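Local coordinates for CBIX (Paracoccus pantotrophus, PDB 4CCS), which probably catalyses the final step of siroheme biosynthesis, the chelation of ferrous iron into sirohydrochlorin, at residues L58-F63 / A217-S222; P32-A37 / S222-L227. All blocks are in the same frame, centred on the assembly; numbering follows the deposited sequence.

Contact 1 of 2, residues L58-F63 / A217-S222; sequences LIYPLF and AMIAES
Tyr60 OH and Ser222 OG, one from each segment, both hydrogen-bond to the same carboxylate oxygen, OD2 of Asp95, so a loop side chain joins strand and helix through two hydroxyl partners. The rest of the contact is apolar and centres on the Tyr60 ring, which is swung out from the strand toward the helix with CG anti to the backbone N (chi1 -176°). Ile219 covers one ring face: its CG2 sits 3.7 Å from the ring centroid, 10° off the normal, in a CH-pi contact. The other branch of Ile219 runs along the hydroxyl end, CG1 lying 3.7 Å from Tyr60 CE1. At the ring edge, in plane, is Leu62 CD2, which also meets Ile219 CD1 at 4.0 Å. Ser222 CB approaches Tyr60 CE2 to 3.8 Å, and Met218 CE lies 4.0 Å from Tyr60 OH. A phenylalanine in place of Tyr60 would keep the ring beneath Ile219 but is likely to cost Asp95 OD2 one of its two hydroxyl partners. The contact packs helix 215-226 on strand 57-61, the axes of 58-61 and 217-222 at 143°; Tyr60 and Ile219 touch Ile7 of strand 4-9, Leu62 and Ile219 touch Leu26 of helix 16-30.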
ATOM      1  N   LEU A  58     -14.233  13.653   0.417  1.00 28.56           N
ATOM      2  CA  LEU A  58     -12.823  13.474   0.061  1.00 27.97           C
ATOM      3  C   LEU A  58     -12.580  11.958  -0.052  1.00 29.23           C
ATOM      4  O   LEU A  58     -13.055  11.201   0.787  1.00 28.30           O
ATOM      5  CB  LEU A  58     -11.866  14.069   1.114  1.00 28.51           C
ATOM      6  CG  LEU A  58     -11.959  15.575   1.450  1.00 33.82           C
ATOM      7  CD1 LEU A  58     -10.770  15.993   2.289  1.00 34.07           C
ATOM      8  CD2 LEU A  58     -11.991  16.431   0.202  1.00 36.21           C
ATOM      9  N   ILE A  59     -11.858  11.525  -1.083  1.00 25.84           N
ATOM     10  CA  ILE A  59     -11.542  10.112  -1.306  1.00 25.17           C
ATOM     11  C   ILE A  59     -10.059   9.860  -1.037  1.00 26.75           C
ATOM     12  O   ILE A  59      -9.217  10.471  -1.700  1.00 26.29           O
ATOM     13  CB  ILE A  59     -11.946   9.668  -2.755  1.00 28.49           C
ATOM     14  CG1 ILE A  59     -13.436  10.016  -3.115  1.00 28.96           C
ATOM     15  CG2 ILE A  59     -11.632   8.186  -3.006  1.00 28.73           C
ATOM     16  CD1 ILE A  59     -14.592   9.423  -2.165  1.00 34.22           C
ATOM     17  N   TYR A  60      -9.735   8.969  -0.075  1.00 22.60           N
ATOM     18  CA  TYR A  60      -8.341   8.569   0.154  1.00 21.57           C
ATOM     19  C   TYR A  60      -8.186   7.176  -0.500  1.00 21.91           C
ATOM     20  O   TYR A  60      -8.654   6.184   0.062  1.00 20.41           O
ATOM     21  CB  TYR A  60      -7.942   8.538   1.640  1.00 21.78           C
ATOM     22  CG  TYR A  60      -6.476   8.207   1.857  1.00 22.16           C
ATOM     23  CD1 TYR A  60      -6.047   6.885   1.982  1.00 22.58           C
ATOM     24  CD2 TYR A  60      -5.515   9.214   1.938  1.00 22.16           C
ATOM     25  CE1 TYR A  60      -4.699   6.575   2.165  1.00 21.45           C
ATOM     26  CE2 TYR A  60      -4.166   8.914   2.134  1.00 22.93           C
ATOM     27  CZ  TYR A  60      -3.761   7.591   2.234  1.00 26.81           C
ATOM     28  OH  TYR A  60      -2.436   7.292   2.452  1.00 23.70           O
ATOM     29  N   PRO A  61      -7.569   7.112  -1.687  1.00 18.96           N
ATOM     30  CA  PRO A  61      -7.415   5.825  -2.373  1.00 18.15           C
ATOM     31  C   PRO A  61      -6.222   5.012  -1.860  1.00 22.64           C
ATOM     32  O   PRO A  61      -5.091   5.508  -1.830  1.00 20.07           O
ATOM     33  CB  PRO A  61      -7.269   6.214  -3.847  1.00 19.58           C
ATOM     34  CG  PRO A  61      -6.782   7.645  -3.847  1.00 24.31           C
ATOM     35  CD  PRO A  61      -6.963   8.223  -2.461  1.00 19.82           C
ATOM     36  N   LEU A  62      -6.466   3.741  -1.490  1.00 21.22           N
ATOM     37  CA  LEU A  62      -5.388   2.833  -1.063  1.00 21.87           C
ATOM     38  C   LEU A  62      -4.678   2.239  -2.299  1.00 24.62           C
ATOM     39  O   LEU A  62      -4.555   1.019  -2.430  1.00 24.71           O
ATOM     40  CB  LEU A  62      -5.939   1.711  -0.158  1.00 22.34           C
ATOM     41  CG  LEU A  62      -6.429   2.100   1.240  1.00 26.07           C
ATOM     42  CD1 LEU A  62      -7.023   0.881   1.955  1.00 25.47           C
ATOM     43  CD2 LEU A  62      -5.296   2.674   2.095  1.00 28.91           C
ATOM     44  N   PHE A  63      -4.268   3.100  -3.235  1.00 20.40           N
ATOM     45  CA  PHE A  63      -3.607   2.671  -4.473  1.00 20.77           C
ATOM     46  C   PHE A  63      -2.104   2.920  -4.354  1.00 25.11           C
ATOM     47  O   PHE A  63      -1.700   3.763  -3.553  1.00 22.93           O
ATOM     48  CB  PHE A  63      -4.210   3.379  -5.700  1.00 22.12           C
ATOM     49  CG  PHE A  63      -5.722   3.328  -5.868  1.00 23.25           C
ATOM     50  CD1 PHE A  63      -6.491   2.391  -5.177  1.00 24.88           C
ATOM     51  CD2 PHE A  63      -6.366   4.175  -6.768  1.00 24.43           C
ATOM     52  CE1 PHE A  63      -7.883   2.339  -5.344  1.00 25.66           C
ATOM     53  CE2 PHE A  63      -7.757   4.127  -6.929  1.00 27.02           C
ATOM     54  CZ  PHE A  63      -8.505   3.207  -6.220  1.00 24.68           C
ATOM     55  N   ALA A 217      -2.508   6.630  11.487  1.00 19.66           N
ATOM     56  CA  ALA A 217      -1.992   7.985  11.766  1.00 19.56           C
ATOM     57  C   ALA A 217      -1.479   8.658  10.502  1.00 21.50           C
ATOM     58  O   ALA A 217      -1.758   9.833  10.282  1.00 21.07           O
ATOM     59  CB  ALA A 217      -0.898   7.928  12.826  1.00 20.64           C
ATOM     60  N   MET A 218      -0.835   7.879   9.605  1.00 17.86           N
ATOM     61  CA  MET A 218      -0.344   8.362   8.321  1.00 17.61           C
ATOM     62  C   MET A 218      -1.515   8.847   7.447  1.00 20.92           C
ATOM     63  O   MET A 218      -1.462   9.952   6.908  1.00 20.41           O
ATOM     64  CB  MET A 218       0.486   7.253   7.624  1.00 19.68           C
ATOM     65  CG  MET A 218       1.117   7.690   6.336  1.00 23.22           C
ATOM     66  SD  MET A 218       1.944   6.358   5.415  1.00 26.71           S
ATOM     67  CE  MET A 218       0.547   5.709   4.520  1.00 24.03           C
ATOM     68  N   ILE A 219      -2.588   8.035   7.332  1.00 19.29           N
ATOM     69  CA  ILE A 219      -3.778   8.399   6.543  1.00 17.99           C
ATOM     70  C   ILE A 219      -4.451   9.645   7.158  1.00 20.66           C
ATOM     71  O   ILE A 219      -4.808  10.570   6.429  1.00 19.97           O
ATOM     72  CB  ILE A 219      -4.758   7.198   6.409  1.00 20.69           C
ATOM     73  CG1 ILE A 219      -4.059   5.981   5.733  1.00 20.94           C
ATOM     74  CG2 ILE A 219      -6.039   7.611   5.656  1.00 21.83           C
ATOM     75  CD1 ILE A 219      -4.965   4.684   5.573  1.00 21.10           C
ATOM     76  N   ALA A 220      -4.609   9.656   8.490  1.00 19.07           N
ATOM     77  CA  ALA A 220      -5.201  10.789   9.212  1.00 20.06           C
ATOM     78  C   ALA A 220      -4.476  12.118   8.886  1.00 23.92           C
ATOM     79  O   ALA A 220      -5.134  13.128   8.621  1.00 22.20           O
ATOM     80  CB  ALA A 220      -5.159  10.525  10.710  1.00 20.86           C
ATOM     81  N   GLU A 221      -3.120  12.095   8.857  1.00 21.61           N
ATOM     82  CA  GLU A 221      -2.333  13.306   8.568  1.00 21.36           C
ATOM     83  C   GLU A 221      -2.540  13.780   7.154  1.00 25.53           C
ATOM     84  O   GLU A 221      -2.632  14.985   6.941  1.00 25.60           O
ATOM     85  CB  GLU A 221      -0.833  13.152   8.920  1.00 22.23           C
ATOM     86  CG  GLU A 221      -0.569  12.881  10.399  1.00 25.35           C
ATOM     87  CD  GLU A 221      -1.088  13.887  11.418  1.00 39.45           C
ATOM     88  OE1 GLU A 221      -1.257  15.072  11.063  1.00 26.84           O
ATOM     89  OE2 GLU A 221      -1.300  13.492  12.586  1.00 33.05           O
ATOM     90  N   SER A 222      -2.708  12.844   6.197  1.00 20.95           N
ATOM     91  CA  SER A 222      -2.987  13.175   4.807  1.00 21.25           C
ATOM     92  C   SER A 222      -4.398  13.762   4.617  1.00 25.52           C
ATOM     93  O   SER A 222      -4.565  14.652   3.789  1.00 25.66           O
ATOM     94  CB  SER A 222      -2.743  11.969   3.904  1.00 24.06           C
ATOM     95  OG  SER A 222      -1.346  11.730   3.873  1.00 27.79           O
TER

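Contact 2 of 2, residues P32-A37 / S222-L227; sequences PLVPQA and SIKAAL
The side-chain amide of Gln36 has Lys224 and Leu227 on the same side of its plane. Lys224 CG stands off that plane and beyond the nitrogen, 3.9 Å from Gln36 NE2. Nearer the root of the amide, Leu227 CD1 comes within 3.6 Å of Gln36 CG. In the Gln36 chain a bend at chi2 (-92°) brings the nitrogen end of the amide to Lys224 CG, the two chains crossing at about a right angle. The carbonyl oxygen of Leu33 meets the far end of the same lysine: Lys224 CE is 3.5 Å from Leu33 O. No hydrogen bond forms there, and the charge of Lys224 NZ is met by a salt bridge to Glu221 of its own helix.

The loop 32-37 is the second connection of a beta-alpha-beta crossover, carrying the chain from helix 16-30 into strand 38-43, beside strand 4-9 in a parallel sheet. Val34 to Ala37 form a type I beta turn within it, closed by Ala37 N to Val34 O at 3.1 Å. Val34, first residue of the turn, and Ile223 are the buried pair of the contact. Val34 CG1, anti to the backbone N (chi1 -164°), is directed at the helix and packs 3.8 Å from Ile223 CG2. The same methyl also meets Leu227 CD1 at 4.0 Å, so that it sits against both side chains. Ile223 continues inward onto Val5 and Ile7 of strand 4-9, while Leu227 also rests on Leu58 of strand 57-61.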
ATOM      1  N   PRO A  32     -10.809   8.156  15.064  1.00 27.01           N
ATOM      2  CA  PRO A  32     -10.503   8.975  16.264  1.00 27.85           C
ATOM      3  C   PRO A  32      -9.340   9.969  16.112  1.00 33.05           C
ATOM      4  O   PRO A  32      -9.158  10.833  16.976  1.00 32.66           O
ATOM      5  CB  PRO A  32     -10.222   7.937  17.348  1.00 29.67           C
ATOM      6  CG  PRO A  32      -9.775   6.730  16.616  1.00 33.39           C
ATOM      7  CD  PRO A  32     -10.561   6.725  15.346  1.00 28.76           C
ATOM      8  N   LEU A  33      -8.590   9.872  14.995  1.00 29.30           N
ATOM      9  CA  LEU A  33      -7.447  10.726  14.692  1.00 29.01           C
ATOM     10  C   LEU A  33      -7.805  11.935  13.818  1.00 32.95           C
ATOM     11  O   LEU A  33      -6.968  12.823  13.662  1.00 33.61           O
ATOM     12  CB  LEU A  33      -6.298   9.891  14.075  1.00 28.93           C
ATOM     13  CG  LEU A  33      -5.908   8.596  14.804  1.00 32.70           C
ATOM     14  CD1 LEU A  33      -4.884   7.820  14.016  1.00 32.59           C
ATOM     15  CD2 LEU A  33      -5.386   8.867  16.214  1.00 35.14           C
ATOM     16  N   VAL A  34      -9.034  11.971  13.242  1.00 28.81           N
ATOM     17  CA  VAL A  34      -9.543  13.078  12.411  1.00 29.42           C
ATOM     18  C   VAL A  34     -10.952  13.480  12.943  1.00 35.56           C
ATOM     19  O   VAL A  34     -11.941  13.243  12.245  1.00 33.45           O
ATOM     20  CB  VAL A  34      -9.591  12.766  10.882  1.00 33.38           C
ATOM     21  CG1 VAL A  34      -9.739  14.041  10.051  1.00 32.94           C
ATOM     22  CG2 VAL A  34      -8.386  11.973  10.422  1.00 33.33           C
ATOM     23  N   PRO A  35     -11.053  14.086  14.166  1.00 35.65           N
ATOM     24  CA  PRO A  35     -12.368  14.440  14.727  1.00 35.85           C
ATOM     25  C   PRO A  35     -13.223  15.391  13.880  1.00 39.70           C
ATOM     26  O   PRO A  35     -14.447  15.311  13.946  1.00 40.59           O
ATOM     27  CB  PRO A  35     -12.027  15.043  16.098  1.00 37.96           C
ATOM     28  CG  PRO A  35     -10.683  14.511  16.431  1.00 42.50           C
ATOM     29  CD  PRO A  35      -9.974  14.456  15.110  1.00 37.99           C
ATOM     30  N   GLN A  36     -12.595  16.249  13.057  1.00 35.64           N
ATOM     31  CA  GLN A  36     -13.297  17.202  12.193  1.00 34.96           C
ATOM     32  C   GLN A  36     -13.964  16.548  10.955  1.00 36.94           C
ATOM     33  O   GLN A  36     -14.619  17.238  10.172  1.00 36.53           O
ATOM     34  CB  GLN A  36     -12.371  18.371  11.786  1.00 36.54           C
ATOM     35  CG  GLN A  36     -11.127  17.963  10.982  1.00 52.12           C
ATOM     36  CD  GLN A  36      -9.895  17.690  11.828  1.00 63.30           C
ATOM     37  OE1 GLN A  36      -9.870  16.791  12.677  1.00 52.85           O
ATOM     38  NE2 GLN A  36      -8.809  18.410  11.561  1.00 57.20           N
ATOM     39  N   ALA A  37     -13.811  15.228  10.791  1.00 32.77           N
ATOM     40  CA  ALA A  37     -14.386  14.510   9.655  1.00 31.27           C
ATOM     41  C   ALA A  37     -15.113  13.218  10.038  1.00 30.95           C
ATOM     42  O   ALA A  37     -14.854  12.656  11.100  1.00 29.63           O
ATOM     43  CB  ALA A  37     -13.281  14.195   8.645  1.00 31.93           C
ATOM     44  N   SER A 222      -2.708  12.844   6.197  1.00 20.95           N
ATOM     45  CA  SER A 222      -2.987  13.175   4.807  1.00 21.25           C
ATOM     46  C   SER A 222      -4.398  13.762   4.617  1.00 25.52           C
ATOM     47  O   SER A 222      -4.565  14.652   3.789  1.00 25.66           O
ATOM     48  CB  SER A 222      -2.743  11.969   3.904  1.00 24.06           C
ATOM     49  OG  SER A 222      -1.346  11.730   3.873  1.00 27.79           O
ATOM     50  N   ILE A 223      -5.393  13.285   5.396  1.00 23.79           N
ATOM     51  CA  ILE A 223      -6.769  13.807   5.371  1.00 24.70           C
ATOM     52  C   ILE A 223      -6.768  15.250   5.955  1.00 30.50           C
ATOM     53  O   ILE A 223      -7.255  16.176   5.299  1.00 30.21           O
ATOM     54  CB  ILE A 223      -7.766  12.883   6.138  1.00 27.36           C
ATOM     55  CG1 ILE A 223      -7.943  11.507   5.422  1.00 27.35           C
ATOM     56  CG2 ILE A 223      -9.127  13.583   6.309  1.00 28.64           C
ATOM     57  CD1 ILE A 223      -8.528  10.412   6.324  1.00 25.51           C
ATOM     58  N   LYS A 224      -6.223  15.413   7.179  1.00 28.78           N
ATOM     59  CA  LYS A 224      -6.104  16.692   7.905  1.00 29.55           C
ATOM     60  C   LYS A 224      -5.459  17.785   7.043  1.00 37.07           C
ATOM     61  O   LYS A 224      -5.933  18.918   7.050  1.00 37.37           O
ATOM     62  CB  LYS A 224      -5.310  16.511   9.206  1.00 31.45           C
ATOM     63  CG  LYS A 224      -6.112  15.899  10.349  1.00 40.77           C
ATOM     64  CD  LYS A 224      -5.375  15.985  11.684  1.00 49.63           C
ATOM     65  CE  LYS A 224      -4.582  14.744  12.015  1.00 62.24           C
ATOM     66  NZ  LYS A 224      -3.981  14.819  13.373  1.00 72.80           N
ATOM     67  N   ALA A 225      -4.413  17.425   6.267  1.00 35.90           N
ATOM     68  CA  ALA A 225      -3.692  18.325   5.361  1.00 36.63           C
ATOM     69  C   ALA A 225      -4.551  18.785   4.180  1.00 42.69           C
ATOM     70  O   ALA A 225      -4.309  19.866   3.637  1.00 42.29           O
ATOM     71  CB  ALA A 225      -2.423  17.650   4.850  1.00 37.32           C
ATOM     72  N   ALA A 226      -5.537  17.963   3.768  1.00 40.79           N
ATOM     73  CA  ALA A 226      -6.424  18.282   2.644  1.00 41.28           C
ATOM     74  C   ALA A 226      -7.695  19.049   3.055  1.00 46.58           C
ATOM     75  O   ALA A 226      -8.437  19.515   2.186  1.00 45.56           O
ATOM     76  CB  ALA A 226      -6.782  17.018   1.888  1.00 42.11           C
ATOM     77  N   LEU A 227      -7.938  19.186   4.369  1.00 45.37           N
ATOM     78  CA  LEU A 227      -9.095  19.919   4.901  1.00 46.53           C
ATOM     79  C   LEU A 227      -8.752  21.404   5.100  1.00 54.59           C
ATOM     80  O   LEU A 227      -7.579  21.754   5.249  1.00 54.31           O
ATOM     81  CB  LEU A 227      -9.574  19.314   6.238  1.00 46.23           C
ATOM     82  CG  LEU A 227     -10.050  17.858   6.234  1.00 50.83           C
ATOM     83  CD1 LEU A 227      -9.947  17.265   7.612  1.00 50.77           C
ATOM     84  CD2 LEU A 227     -11.472  17.721   5.702  1.00 53.20           C
TER

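From the N terminus the chain runs through strand 4-9 and helix 16-30 to the loop 32-37, where contact 2 opens; strand 38-43 follows, and strand 57-61 then opens contact 1. After the second parallel sheet, strands 121-126 to 204-205, the chain returns as helix 215-226. Its 217-222 part closes contact 1 and its 222-227 end closes contact 2, so contact 1 is nested inside the longer loop. The two share Ser222 and touch where Ala220 CB lies 3.5 Å from Val34 CG2. Together they pack the C-terminal helix on strand 57-61 of the first sheet and on the loop after helix 16-30, bringing the chain's last helix back to the N-terminal half.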